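Local structure of MIP07328p (Drosophila melanogaster, 6FKK) at residues L91-E96 with Y155-G160; H161-T166 with I177-L182; N235-P240 with C343-R348; S246-L251 with I353-I358; G315-Q320 with K337-Q342. The protein probably acts as a chemorepellent axon guidance cue that binds semaphorin receptors, this chain holding the sema domain and the adjoining plexin repeat of its extracellular part. All coordinates share one frame; numbering follows the deposited sequence.

From the N terminus, contact 1 closes a loop of 58 residues, bringing the turn after strand 86-91 to the end of strand 154-158. Contact 2 follows in series and closes the short hairpin of strands 161-165 and 175-178; it shares a sheet with contact 1, where A156 and Y163 are bonded through their backbones. Contacts 3 and 4 each span about a hundred residues and cross: both bind the 235-251 loop to the region leading into helix 352-360. Contact 5 closes a loop of 16 residues between helices 306-312 and 352-360 and is nested inside both. R179 and D236 link contacts 2 and 3, I177 and W247 contacts 2 and 4.

Contact 1. Residues L91-E96 with Y155-G160; sequences LRPNGE and YAFADG
F157 and P93 make the closest approach of this contact: the phenyl ring meets the proline at its edge, with P93 CD lying near the ring plane, 4.0 Å from F157 CE2. Beside it, R92 CG comes within 4.1 Å of F157 CZ on an oblique line, and the L91 carbonyl oxygen hangs at the same end of the ring, 4.3 Å from F157 CE2. The phenyl group is delivered there because its CG stands anti to the backbone N (chi1 -166°), which sends the ring from strand 154-158 toward the loop. The proline ring has a second neighbour in G160, whose CA is 4.3 Å from P93 CD. The loop connects strands 86-91 and 97-101 of a hairpin, with a type I turn from R92 to G95 and G95 at positive phi; this hairpin end of one propeller sheet leans on strand 154-158 of the next. No hydrogen bond crosses between the segments. R92 keeps its aliphatic part by F157, but the chain bends at chi3 and the packing thins out at its guanidinium end, which turns back to its own loop, where R92 NH1 forms a salt bridge of 3.1 Å with E96 OE1, weak as a hydrogen bond. On the other segment, exposed D159 turns from the loop to a salt bridge with K234.

Contact 2. Residues H161-T166 with I177-L182; sequences HLYSAT and IYRENL
The Y163 ring carries R179 CG on one face, almost exactly over its centre: the carbon sits 3.4 Å from the ring centroid and 6° off the normal, a CH-pi contact within an antiparallel beta hairpin of the propeller. The two side chains run alongside each other in the same direction, and Y163 OH ends over one face of the R179 guanidinium. That group is tilted 33° from the phenol and does not hydrogen-bond it; its NH2 instead donates to the backbone oxygen of D236. Bends at chi2 and chi3 fold the arginine along the ring. Nearby, R179 CD also comes within 3.7 Å of H161 CB, while the edge of the imidazole looks to poorly ordered E180, with H161 ND1 4.0 Å from E180 OE1. The backbones are joined at S164 and Y178, a hydrogen-bonded pair: S164 N donates to Y178 O at 3.0 Å and Y178 N returns a bond to S164 O at 2.8 Å, both fairly straight. The next pair, A165 with I177, is non-hydrogen-bonded and packs toward F197 and F209, with A165 CB 4.0 Å from I177 CG1.

Contact 3. Residues N235-P240 with C343-R348; sequences NDRGGP and CVEDSR
R237 and D346 lie with their flat groups stacked, the guanidinium and carboxylate planes 28° apart while the two side chains cross at about a right angle. R237 NH1 is 3.5 Å from D346 OD1, but the oxygen sits off the plane of the guanidinium, and the attraction is electrostatic rather than a directed hydrogen bond. R348 approaches the same carboxylate: D346 OD1 stands over the centre of its guanidinium, and the two arginine planes are 48° apart. The carboxylate is also held by its own segment: R348 N donates to D346 OD1 at 3.2 Å from above the carboxylate plane, closing an Asx turn. With an alanine in place of D346, R237 and R348 are likely to lose their shared counter-charge and to swing apart. The contact joins the loop between propeller strands 225-233 and 251-259 to the long irregular connection before helix 352-360, probably part of the sema-domain extrusion, and C343 is disulfide-bonded to C233, at the end of strand 225-233. Deeper in, S347 turns its hydroxyl between its own backbone N and carbonyl carbon (chi1 57°) and into the opposite loop, where S347 OG accepts from R237 N at 2.9 Å and lies 2.7 Å from G238 O. A second Asx turn shapes that loop, G238 N donating to D236 OD1 at 2.9 Å, and D236 OD2 reaches on to T248 N and S249 OG.

Contact 4. Residues S246-L251 with I353-I358; sequences SWTSFL and IAVNFI
This is a buried, apolar contact in which one side of helix 352-360 rests on the irregular chain leading into propeller strand 251-259; no hydrogen bond passes between the segments. I358 does most of the work. Its CG1 stands anti to the backbone N (chi1 -164°) and CD1 continues the extended chain, so the methyl end reaches past the helix surface to the loop backbone, with I358 CD1 3.7 Å from S249 CA and also beside the T248 carbonyl oxygen. Further back along the same branch, I358 CG1 packs against L251 CD2 at 3.6 Å, the two side chains crossing at about a right angle, and it lies 3.7 Å from F250 O. The other branch, CG2, faces T248 O. One turn earlier on the helix, V355 offers both of its methyls to a single one: T248 CG2 is 3.9 Å from V355 CG1 and 3.9 Å from V355 CG2. The loop they press on is held by a polar bond from beyond the contact, S249 OG pairing with C233 N. F250 meanwhile packs on A230 and V232 of the neighbouring strand 225-233. Such docking of a helix onto the loop that enters a blade strand is consistent with the extrusion that semaphorins carry in their seven-bladed beta-propeller sema domain.

Contact 5. Residues G315-Q320 with K337-Q342; sequences GEFKSQ and KPRPGQ
F317 and P340 supply the apolar part of this contact. The tip of the phenyl ring, F317 CZ, is met obliquely by the pyrrolidine and lies 3.9 Å from P340 CG, with P340 CB and CD equally near, so it touches three of the ring carbons about equally. The same ring meets F357 of helix 352-360 edge-to-face, and P340 packs on F357 and I358. Replacing the phenyl ring of F317 with the methyl of an alanine is likely to open a gap beside P340 and to remove the edge-to-face partner that F317 gives F357.

R339, its CG anti to the backbone N (chi1 178°) and its chain extended out to NE, brings its guanidinium to F317 from the opposite direction; the planes are 42° apart, and F317 CE1 sits over one guanidinium face, 3.6 Å from R339 NH1. How the guanidinium relates to the G315 carbonyl is doubtful in this model.

Within the 337-342 segment a type II turn runs from R339 to Q342, closed by Q342 N to R339 O at 3.2 Å, with G341 taking the positive phi its third position favours. The two irregular segments, with F317 and P340 packed on helix 352-360, probably belong to the extrusion of the sema domain.

Contact 1. Residues L91-E96 with Y155-G160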
# COMPACT_ATOMS: atom_id res chain seq x y z
N LEU A 91 -7.94 16.31 -5.94
CA LEU A 91 -8.72 17.52 -5.70
C LEU A 91 -7.73 18.68 -5.58
O LEU A 91 -7.08 18.85 -4.54
CB LEU A 91 -9.58 17.37 -4.45
CG LEU A 91 -10.45 18.55 -4.03
CD1 LEU A 91 -11.47 18.88 -5.10
CD2 LEU A 91 -11.15 18.25 -2.71
N ARG A 92 -7.62 19.47 -6.64
CA ARG A 92 -6.64 20.55 -6.69
C ARG A 92 -6.96 21.62 -5.65
O ARG A 92 -8.11 21.74 -5.19
CB ARG A 92 -6.60 21.16 -8.08
CG ARG A 92 -5.90 20.30 -9.12
CD ARG A 92 -5.49 21.15 -10.31
NE ARG A 92 -4.52 22.17 -9.93
CZ ARG A 92 -4.31 23.29 -10.61
NH1 ARG A 92 -5.02 23.55 -11.71
NH2 ARG A 92 -3.41 24.17 -10.19
N PRO A 93 -5.96 22.42 -5.24
CA PRO A 93 -6.22 23.48 -4.26
C PRO A 93 -7.19 24.55 -4.73
O PRO A 93 -7.67 25.34 -3.90
CB PRO A 93 -4.82 24.07 -4.01
CG PRO A 93 -4.01 23.66 -5.20
CD PRO A 93 -4.53 22.32 -5.59
N ASN A 94 -7.50 24.62 -6.03
CA ASN A 94 -8.47 25.58 -6.54
C ASN A 94 -9.91 25.10 -6.39
O ASN A 94 -10.83 25.80 -6.83
CB ASN A 94 -8.20 25.87 -8.02
CG ASN A 94 -6.78 26.35 -8.27
OD1 ASN A 94 -6.05 25.75 -9.05
ND2 ASN A 94 -6.40 27.43 -7.60
N GLY A 95 -10.13 23.94 -5.78
CA GLY A 95 -11.43 23.30 -5.83
C GLY A 95 -11.69 22.51 -7.09
O GLY A 95 -12.74 21.87 -7.20
N GLU A 96 -10.76 22.54 -8.05
CA GLU A 96 -10.90 21.78 -9.28
C GLU A 96 -10.70 20.29 -9.02
O GLU A 96 -10.27 19.86 -7.95
CB GLU A 96 -9.90 22.26 -10.33
CG GLU A 96 -10.21 23.62 -10.93
CD GLU A 96 -9.21 24.02 -11.99
OE1 GLU A 96 -8.08 23.48 -11.98
OE2 GLU A 96 -9.55 24.87 -12.84
N TYR A 155 0.82 7.00 -7.66
CA TYR A 155 0.99 8.45 -7.69
C TYR A 155 0.67 9.01 -6.32
O TYR A 155 0.21 8.30 -5.42
CB TYR A 155 0.09 9.09 -8.76
CG TYR A 155 -1.38 9.09 -8.40
CD1 TYR A 155 -2.17 7.97 -8.63
CD2 TYR A 155 -1.98 10.20 -7.83
CE1 TYR A 155 -3.51 7.96 -8.30
CE2 TYR A 155 -3.32 10.21 -7.50
CZ TYR A 155 -4.08 9.08 -7.74
OH TYR A 155 -5.42 9.08 -7.41
N ALA A 156 0.92 10.31 -6.17
CA ALA A 156 0.62 11.02 -4.92
C ALA A 156 0.58 12.51 -5.21
O ALA A 156 1.53 13.06 -5.78
CB ALA A 156 1.66 10.70 -3.84
N PHE A 157 -0.51 13.16 -4.80
CA PHE A 157 -0.69 14.60 -5.00
C PHE A 157 -0.30 15.31 -3.71
O PHE A 157 -1.03 15.25 -2.71
CB PHE A 157 -2.13 14.91 -5.39
CG PHE A 157 -2.33 16.30 -5.94
CD1 PHE A 157 -2.07 16.57 -7.27
CD2 PHE A 157 -2.78 17.32 -5.13
CE1 PHE A 157 -2.25 17.84 -7.78
CE2 PHE A 157 -2.97 18.60 -5.63
CZ PHE A 157 -2.70 18.86 -6.96
N ALA A 158 0.85 15.99 -3.72
CA ALA A 158 1.41 16.61 -2.53
C ALA A 158 1.72 18.08 -2.81
O ALA A 158 2.43 18.40 -3.76
CB ALA A 158 2.68 15.88 -2.08
N ASP A 159 1.18 18.96 -1.95
CA ASP A 159 1.44 20.40 -2.02
C ASP A 159 1.16 20.96 -3.41
O ASP A 159 1.91 21.79 -3.93
CB ASP A 159 2.87 20.72 -1.58
CG ASP A 159 3.03 20.68 -0.07
OD1 ASP A 159 2.08 20.27 0.63
OD2 ASP A 159 4.11 21.08 0.42
N GLY A 160 0.06 20.51 -4.01
CA GLY A 160 -0.41 21.03 -5.28
C GLY A 160 0.25 20.48 -6.52
O GLY A 160 -0.02 20.98 -7.62

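Contact 2. Residues H161-T166 with I177-L182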
# COMPACT_ATOMS: atom_id res chain seq x y z
N HIS A 161 1.11 19.47 -6.40
CA HIS A 161 1.77 18.87 -7.55
C HIS A 161 1.54 17.36 -7.55
O HIS A 161 1.31 16.75 -6.51
CB HIS A 161 3.28 19.18 -7.56
CG HIS A 161 3.60 20.62 -7.78
ND1 HIS A 161 3.78 21.16 -9.03
CD2 HIS A 161 3.75 21.64 -6.91
CE1 HIS A 161 4.05 22.45 -8.93
NE2 HIS A 161 4.03 22.77 -7.65
N LEU A 162 1.62 16.78 -8.74
CA LEU A 162 1.40 15.35 -8.94
C LEU A 162 2.75 14.65 -9.04
O LEU A 162 3.53 14.92 -9.96
CB LEU A 162 0.57 15.10 -10.19
CG LEU A 162 0.29 13.64 -10.54
CD1 LEU A 162 -0.45 12.95 -9.41
CD2 LEU A 162 -0.50 13.54 -11.83
N TYR A 163 3.02 13.75 -8.10
CA TYR A 163 4.24 12.95 -8.08
C TYR A 163 3.91 11.57 -8.62
O TYR A 163 3.36 10.72 -7.91
CB TYR A 163 4.83 12.89 -6.67
CG TYR A 163 5.42 14.20 -6.22
CD1 TYR A 163 4.61 15.23 -5.76
CD2 TYR A 163 6.79 14.42 -6.25
CE1 TYR A 163 5.14 16.44 -5.35
CE2 TYR A 163 7.33 15.63 -5.84
CZ TYR A 163 6.50 16.63 -5.39
OH TYR A 163 7.03 17.83 -4.98
N SER A 164 4.23 11.34 -9.89
CA SER A 164 3.84 10.13 -10.59
C SER A 164 5.02 9.18 -10.73
O SER A 164 6.16 9.61 -10.93
CB SER A 164 3.27 10.46 -11.98
OG SER A 164 2.87 9.28 -12.66
N ALA A 165 4.74 7.88 -10.64
CA ALA A 165 5.72 6.83 -10.87
C ALA A 165 5.10 5.82 -11.83
O ALA A 165 4.21 5.07 -11.44
CB ALA A 165 6.13 6.15 -9.56
N THR A 166 5.58 5.80 -13.07
CA THR A 166 4.97 4.96 -14.09
C THR A 166 5.98 4.74 -15.21
O THR A 166 7.19 4.80 -14.98
CB THR A 166 3.64 5.59 -14.56
OG1 THR A 166 3.10 4.85 -15.66
CG2 THR A 166 3.86 7.04 -14.98
N ILE A 177 10.11 8.35 -12.23
CA ILE A 177 9.36 9.10 -11.24
C ILE A 177 9.43 10.56 -11.65
O ILE A 177 10.53 11.10 -11.82
CB ILE A 177 9.91 8.89 -9.81
CG1 ILE A 177 9.91 7.41 -9.45
CG2 ILE A 177 9.09 9.68 -8.81
CD1 ILE A 177 10.38 7.12 -8.04
N TYR A 178 8.27 11.20 -11.82
CA TYR A 178 8.20 12.48 -12.50
C TYR A 178 7.33 13.46 -11.73
O TYR A 178 6.36 13.07 -11.07
CB TYR A 178 7.65 12.28 -13.93
CG TYR A 178 7.40 13.55 -14.70
CD1 TYR A 178 8.45 14.23 -15.31
CD2 TYR A 178 6.12 14.07 -14.83
CE1 TYR A 178 8.23 15.39 -16.02
CE2 TYR A 178 5.89 15.23 -15.55
CZ TYR A 178 6.94 15.88 -16.14
OH TYR A 178 6.72 17.04 -16.85
N ARG A 179 7.70 14.74 -11.82
CA ARG A 179 6.95 15.84 -11.20
C ARG A 179 7.50 17.18 -11.68
O ARG A 179 8.66 17.50 -11.42
CB ARG A 179 7.02 15.75 -9.67
CG ARG A 179 6.06 16.69 -8.92
CD ARG A 179 6.62 18.10 -8.73
NE ARG A 179 8.01 18.10 -8.29
CZ ARG A 179 8.75 19.20 -8.15
NH1 ARG A 179 8.23 20.39 -8.42
NH2 ARG A 179 10.01 19.11 -7.75
N GLU A 180 6.66 17.97 -12.36
CA GLU A 180 7.01 19.33 -12.77
C GLU A 180 8.34 19.36 -13.53
O GLU A 180 9.29 20.06 -13.16
CB GLU A 180 7.03 20.28 -11.57
CG GLU A 180 7.18 21.78 -11.88
CD GLU A 180 5.94 22.41 -12.48
OE1 GLU A 180 4.97 21.69 -12.79
OE2 GLU A 180 5.94 23.65 -12.64
N ASN A 181 8.41 18.56 -14.59
CA ASN A 181 9.58 18.48 -15.46
C ASN A 181 10.85 18.11 -14.69
O ASN A 181 11.94 18.63 -14.95
CB ASN A 181 9.78 19.79 -16.24
CG ASN A 181 10.46 19.57 -17.57
OD1 ASN A 181 10.48 18.45 -18.09
ND2 ASN A 181 11.03 20.63 -18.13
N LEU A 182 10.71 17.21 -13.72
CA LEU A 182 11.84 16.62 -13.01
C LEU A 182 11.64 15.11 -13.00
O LEU A 182 10.64 14.61 -12.47
CB LEU A 182 11.95 17.15 -11.58
CG LEU A 182 12.61 18.52 -11.39
CD1 LEU A 182 12.63 18.90 -9.92
CD2 LEU A 182 14.01 18.51 -11.97

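Contact 3. Residues N235-P240 with C343-R348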
# COMPACT_ATOMS: atom_id res chain seq x y z
N ASN A 235 10.68 20.31 -2.53
CA ASN A 235 11.23 21.60 -2.93
C ASN A 235 12.38 21.47 -3.92
O ASN A 235 13.13 22.43 -4.12
CB ASN A 235 11.69 22.38 -1.70
CG ASN A 235 12.93 21.79 -1.06
OD1 ASN A 235 13.18 20.59 -1.15
ND2 ASN A 235 13.72 22.63 -0.40
N ASP A 236 12.54 20.30 -4.54
CA ASP A 236 13.61 20.10 -5.51
C ASP A 236 13.33 20.94 -6.76
O ASP A 236 12.25 20.86 -7.34
CB ASP A 236 13.73 18.62 -5.87
CG ASP A 236 15.08 18.26 -6.45
OD1 ASP A 236 15.74 19.13 -7.05
OD2 ASP A 236 15.50 17.09 -6.30
N ARG A 237 14.31 21.75 -7.16
CA ARG A 237 14.22 22.56 -8.37
C ARG A 237 15.17 22.07 -9.46
O ARG A 237 15.45 22.81 -10.41
CB ARG A 237 14.50 24.03 -8.07
CG ARG A 237 13.59 24.67 -7.04
CD ARG A 237 13.87 26.16 -6.98
NE ARG A 237 13.55 26.75 -5.68
CZ ARG A 237 13.90 27.97 -5.31
NH1 ARG A 237 14.58 28.75 -6.15
NH2 ARG A 237 13.58 28.43 -4.11
N GLY A 238 15.68 20.85 -9.34
CA GLY A 238 16.68 20.35 -10.26
C GLY A 238 18.06 20.90 -9.96
O GLY A 238 18.27 21.71 -9.06
N GLY A 239 19.02 20.44 -10.75
CA GLY A 239 20.40 20.85 -10.59
C GLY A 239 20.82 21.86 -11.63
O GLY A 239 20.02 22.36 -12.42
N PRO A 240 22.11 22.18 -11.65
CA PRO A 240 22.61 23.17 -12.61
C PRO A 240 22.80 22.59 -14.00
O PRO A 240 23.10 21.41 -14.17
CB PRO A 240 23.96 23.58 -12.01
CG PRO A 240 24.43 22.34 -11.33
CD PRO A 240 23.19 21.68 -10.78
N CYS A 343 17.23 18.34 1.84
CA CYS A 343 16.43 19.26 1.02
C CYS A 343 16.98 20.68 1.15
O CYS A 343 16.66 21.40 2.09
CB CYS A 343 14.97 19.20 1.43
SG CYS A 343 14.24 17.54 1.40
N VAL A 344 17.81 21.07 0.19
CA VAL A 344 18.34 22.43 0.12
C VAL A 344 17.26 23.36 -0.43
O VAL A 344 16.38 22.94 -1.19
CB VAL A 344 19.61 22.44 -0.75
CG1 VAL A 344 19.38 21.66 -2.04
CG2 VAL A 344 20.08 23.85 -1.06
N GLU A 345 17.32 24.64 -0.03
CA GLU A 345 16.33 25.61 -0.48
C GLU A 345 16.31 25.71 -2.01
O GLU A 345 15.26 25.52 -2.64
CB GLU A 345 16.62 26.98 0.14
CG GLU A 345 15.64 28.06 -0.28
CD GLU A 345 15.96 29.41 0.34
OE1 GLU A 345 16.76 29.46 1.30
OE2 GLU A 345 15.42 30.43 -0.14
N ASP A 346 17.45 26.00 -2.62
CA ASP A 346 17.56 26.10 -4.07
C ASP A 346 18.59 25.07 -4.53
O ASP A 346 19.80 25.31 -4.45
CB ASP A 346 17.95 27.51 -4.51
CG ASP A 346 17.84 27.71 -6.02
OD1 ASP A 346 17.45 26.75 -6.72
OD2 ASP A 346 18.15 28.82 -6.50
N SER A 347 18.11 23.92 -5.02
CA SER A 347 18.99 22.85 -5.46
C SER A 347 19.75 23.19 -6.74
O SER A 347 20.72 22.50 -7.06
CB SER A 347 18.19 21.57 -5.68
OG SER A 347 17.13 21.77 -6.60
N ARG A 348 19.34 24.24 -7.46
CA ARG A 348 20.09 24.66 -8.64
C ARG A 348 21.47 25.20 -8.29
O ARG A 348 22.34 25.26 -9.16
CB ARG A 348 19.30 25.72 -9.42
CG ARG A 348 17.90 25.28 -9.83
CD ARG A 348 17.25 26.29 -10.77
NE ARG A 348 16.04 26.86 -10.20
CZ ARG A 348 15.96 28.07 -9.66
NH1 ARG A 348 17.04 28.85 -9.61
NH2 ARG A 348 14.81 28.51 -9.16

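Contact 4. Residues S246-L251 with I353-I358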
# COMPACT_ATOMS: atom_id res chain seq x y z
N SER A 246 16.43 16.76 -13.90
CA SER A 246 16.58 15.54 -13.13
C SER A 246 16.57 15.86 -11.64
O SER A 246 16.91 16.97 -11.23
CB SER A 246 17.88 14.80 -13.50
OG SER A 246 18.99 15.68 -13.47
N TRP A 247 16.18 14.87 -10.84
CA TRP A 247 16.17 15.05 -9.39
C TRP A 247 17.59 15.23 -8.87
O TRP A 247 18.56 14.71 -9.43
CB TRP A 247 15.54 13.84 -8.70
CG TRP A 247 14.11 13.57 -9.07
CD1 TRP A 247 13.66 12.65 -9.97
CD2 TRP A 247 12.95 14.19 -8.51
NE1 TRP A 247 12.28 12.67 -10.02
CE2 TRP A 247 11.82 13.61 -9.13
CE3 TRP A 247 12.74 15.18 -7.55
CZ2 TRP A 247 10.52 13.99 -8.83
CZ3 TRP A 247 11.45 15.56 -7.24
CH2 TRP A 247 10.35 14.96 -7.88
N THR A 248 17.71 15.99 -7.78
CA THR A 248 18.95 16.09 -7.02
C THR A 248 18.79 15.51 -5.62
O THR A 248 19.69 15.67 -4.79
CB THR A 248 19.41 17.54 -6.94
OG1 THR A 248 18.41 18.32 -6.28
CG2 THR A 248 19.65 18.10 -8.33
N SER A 249 17.67 14.84 -5.35
CA SER A 249 17.39 14.32 -4.02
C SER A 249 16.84 12.90 -4.05
O SER A 249 16.21 12.47 -3.08
CB SER A 249 16.40 15.24 -3.29
OG SER A 249 15.16 15.26 -3.97
N PHE A 250 17.05 12.16 -5.14
CA PHE A 250 16.52 10.81 -5.24
C PHE A 250 17.44 9.83 -4.51
O PHE A 250 18.60 9.66 -4.89
CB PHE A 250 16.36 10.40 -6.70
CG PHE A 250 15.79 9.02 -6.88
CD1 PHE A 250 14.42 8.81 -6.85
CD2 PHE A 250 16.62 7.93 -7.08
CE1 PHE A 250 13.89 7.54 -7.02
CE2 PHE A 250 16.10 6.66 -7.25
CZ PHE A 250 14.73 6.47 -7.22
N LEU A 251 16.91 9.21 -3.46
CA LEU A 251 17.60 8.16 -2.73
C LEU A 251 16.64 7.00 -2.51
O LEU A 251 15.42 7.18 -2.50
CB LEU A 251 18.13 8.66 -1.38
CG LEU A 251 19.17 9.77 -1.41
CD1 LEU A 251 19.48 10.25 -0.01
CD2 LEU A 251 20.44 9.28 -2.10
N ILE A 353 29.44 18.13 -9.27
CA ILE A 353 30.04 17.00 -8.57
C ILE A 353 29.08 16.46 -7.53
O ILE A 353 29.02 15.24 -7.29
CB ILE A 353 31.40 17.39 -7.96
CG1 ILE A 353 31.23 18.48 -6.90
CG2 ILE A 353 32.35 17.87 -9.04
CD1 ILE A 353 31.27 17.97 -5.46
N ALA A 354 28.29 17.34 -6.90
CA ALA A 354 27.36 16.89 -5.87
C ALA A 354 26.14 16.23 -6.49
O ALA A 354 25.60 15.27 -5.93
CB ALA A 354 26.94 18.07 -4.99
N VAL A 355 25.69 16.73 -7.64
CA VAL A 355 24.53 16.13 -8.31
C VAL A 355 24.91 14.80 -8.94
O VAL A 355 24.17 13.82 -8.85
CB VAL A 355 23.94 17.10 -9.34
CG1 VAL A 355 22.75 16.47 -10.05
CG2 VAL A 355 23.53 18.41 -8.67
N ASN A 356 26.08 14.74 -9.59
CA ASN A 356 26.53 13.48 -10.17
C ASN A 356 26.75 12.41 -9.10
O ASN A 356 26.56 11.22 -9.38
CB ASN A 356 27.82 13.69 -10.97
CG ASN A 356 27.56 14.24 -12.36
OD1 ASN A 356 27.15 13.52 -13.26
ND2 ASN A 356 27.81 15.54 -12.54
N PHE A 357 27.14 12.82 -7.89
CA PHE A 357 27.35 11.84 -6.83
C PHE A 357 26.05 11.14 -6.46
O PHE A 357 25.99 9.90 -6.42
CB PHE A 357 27.95 12.53 -5.60
CG PHE A 357 28.20 11.60 -4.45
CD1 PHE A 357 29.41 10.93 -4.33
CD2 PHE A 357 27.23 11.39 -3.48
CE1 PHE A 357 29.65 10.08 -3.28
CE2 PHE A 357 27.47 10.53 -2.42
CZ PHE A 357 28.68 9.88 -2.32
N ILE A 358 24.99 11.90 -6.19
CA ILE A 358 23.72 11.30 -5.81
C ILE A 358 23.10 10.54 -6.98
O ILE A 358 22.28 9.63 -6.76
CB ILE A 358 22.76 12.36 -5.25
CG1 ILE A 358 21.61 11.69 -4.49
CG2 ILE A 358 22.22 13.24 -6.37
CD1 ILE A 358 20.65 12.67 -3.87

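Contact 5. Residues G315-Q320 with K337-Q342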
# COMPACT_ATOMS: atom_id res chain seq x y z
N GLY A 315 22.43 7.31 6.59
CA GLY A 315 23.55 6.40 6.70
C GLY A 315 24.49 6.47 5.51
O GLY A 315 24.49 7.41 4.72
N GLU A 316 25.32 5.44 5.40
CA GLU A 316 26.34 5.39 4.36
C GLU A 316 25.72 5.05 3.01
O GLU A 316 24.65 4.43 2.92
CB GLU A 316 27.41 4.37 4.72
CG GLU A 316 28.19 4.70 5.98
CD GLU A 316 29.07 3.56 6.44
OE1 GLU A 316 28.57 2.42 6.53
OE2 GLU A 316 30.27 3.80 6.69
N PHE A 317 26.41 5.47 1.96
CA PHE A 317 25.97 5.22 0.59
C PHE A 317 26.66 3.97 0.06
O PHE A 317 27.88 3.83 0.17
CB PHE A 317 26.30 6.41 -0.31
CG PHE A 317 25.57 7.67 0.05
CD1 PHE A 317 26.10 8.54 0.99
CD2 PHE A 317 24.37 7.98 -0.55
CE1 PHE A 317 25.44 9.70 1.32
CE2 PHE A 317 23.70 9.14 -0.22
CZ PHE A 317 24.23 10.00 0.72
N LYS A 318 25.87 3.06 -0.52
CA LYS A 318 26.44 1.89 -1.16
C LYS A 318 27.21 2.32 -2.40
O LYS A 318 26.66 2.97 -3.29
CB LYS A 318 25.33 0.90 -1.53
CG LYS A 318 25.81 -0.50 -1.84
CD LYS A 318 24.63 -1.45 -2.00
CE LYS A 318 23.73 -1.41 -0.77
NZ LYS A 318 24.36 -2.03 0.43
N SER A 319 28.50 1.97 -2.44
CA SER A 319 29.35 2.41 -3.53
C SER A 319 28.89 1.82 -4.86
O SER A 319 28.17 0.82 -4.91
CB SER A 319 30.81 2.01 -3.27
OG SER A 319 30.94 0.60 -3.22
N GLN A 320 29.30 2.48 -5.95
CA GLN A 320 28.97 2.00 -7.28
C GLN A 320 29.46 0.56 -7.45
O GLN A 320 30.53 0.19 -6.97
CB GLN A 320 29.62 2.89 -8.34
CG GLN A 320 29.43 4.38 -8.12
CD GLN A 320 30.07 5.21 -9.21
OE1 GLN A 320 29.82 4.99 -10.40
NE2 GLN A 320 30.91 6.17 -8.82
N LYS A 337 29.71 18.24 0.04
CA LYS A 337 29.83 19.16 1.17
C LYS A 337 28.51 19.32 1.92
O LYS A 337 28.50 19.15 3.15
CB LYS A 337 30.42 20.49 0.68
CG LYS A 337 31.52 20.26 -0.31
CD LYS A 337 31.66 21.46 -1.17
CE LYS A 337 31.84 22.70 -0.34
NZ LYS A 337 32.93 23.40 -1.05
N PRO A 338 27.38 19.61 1.27
CA PRO A 338 26.10 19.29 1.91
C PRO A 338 25.76 17.83 1.65
O PRO A 338 26.16 17.25 0.64
CB PRO A 338 25.11 20.23 1.20
CG PRO A 338 25.66 20.34 -0.16
CD PRO A 338 27.17 20.29 -0.03
N ARG A 339 25.06 17.23 2.59
CA ARG A 339 24.76 15.81 2.47
C ARG A 339 23.74 15.59 1.35
O ARG A 339 22.75 16.32 1.27
CB ARG A 339 24.22 15.26 3.79
CG ARG A 339 23.85 13.80 3.69
CD ARG A 339 23.67 13.17 5.05
NE ARG A 339 23.41 11.75 4.90
CZ ARG A 339 24.35 10.83 4.72
NH1 ARG A 339 24.02 9.56 4.59
NH2 ARG A 339 25.63 11.19 4.67
N PRO A 340 23.96 14.62 0.47
CA PRO A 340 22.96 14.32 -0.56
C PRO A 340 21.66 13.87 0.07
O PRO A 340 21.63 13.23 1.12
CB PRO A 340 23.61 13.20 -1.38
CG PRO A 340 25.06 13.32 -1.11
CD PRO A 340 25.18 13.81 0.30
N GLY A 341 20.55 14.20 -0.60
CA GLY A 341 19.23 13.91 -0.09
C GLY A 341 18.71 14.91 0.92
O GLY A 341 17.53 14.85 1.27
N GLN A 342 19.55 15.82 1.41
CA GLN A 342 19.12 16.88 2.30
C GLN A 342 18.47 18.00 1.49
O GLN A 342 19.08 18.54 0.56
CB GLN A 342 20.30 17.41 3.11
CG GLN A 342 20.14 18.82 3.64
CD GLN A 342 21.39 19.31 4.36
OE1 GLN A 342 22.14 18.51 4.92
NE2 GLN A 342 21.61 20.62 4.34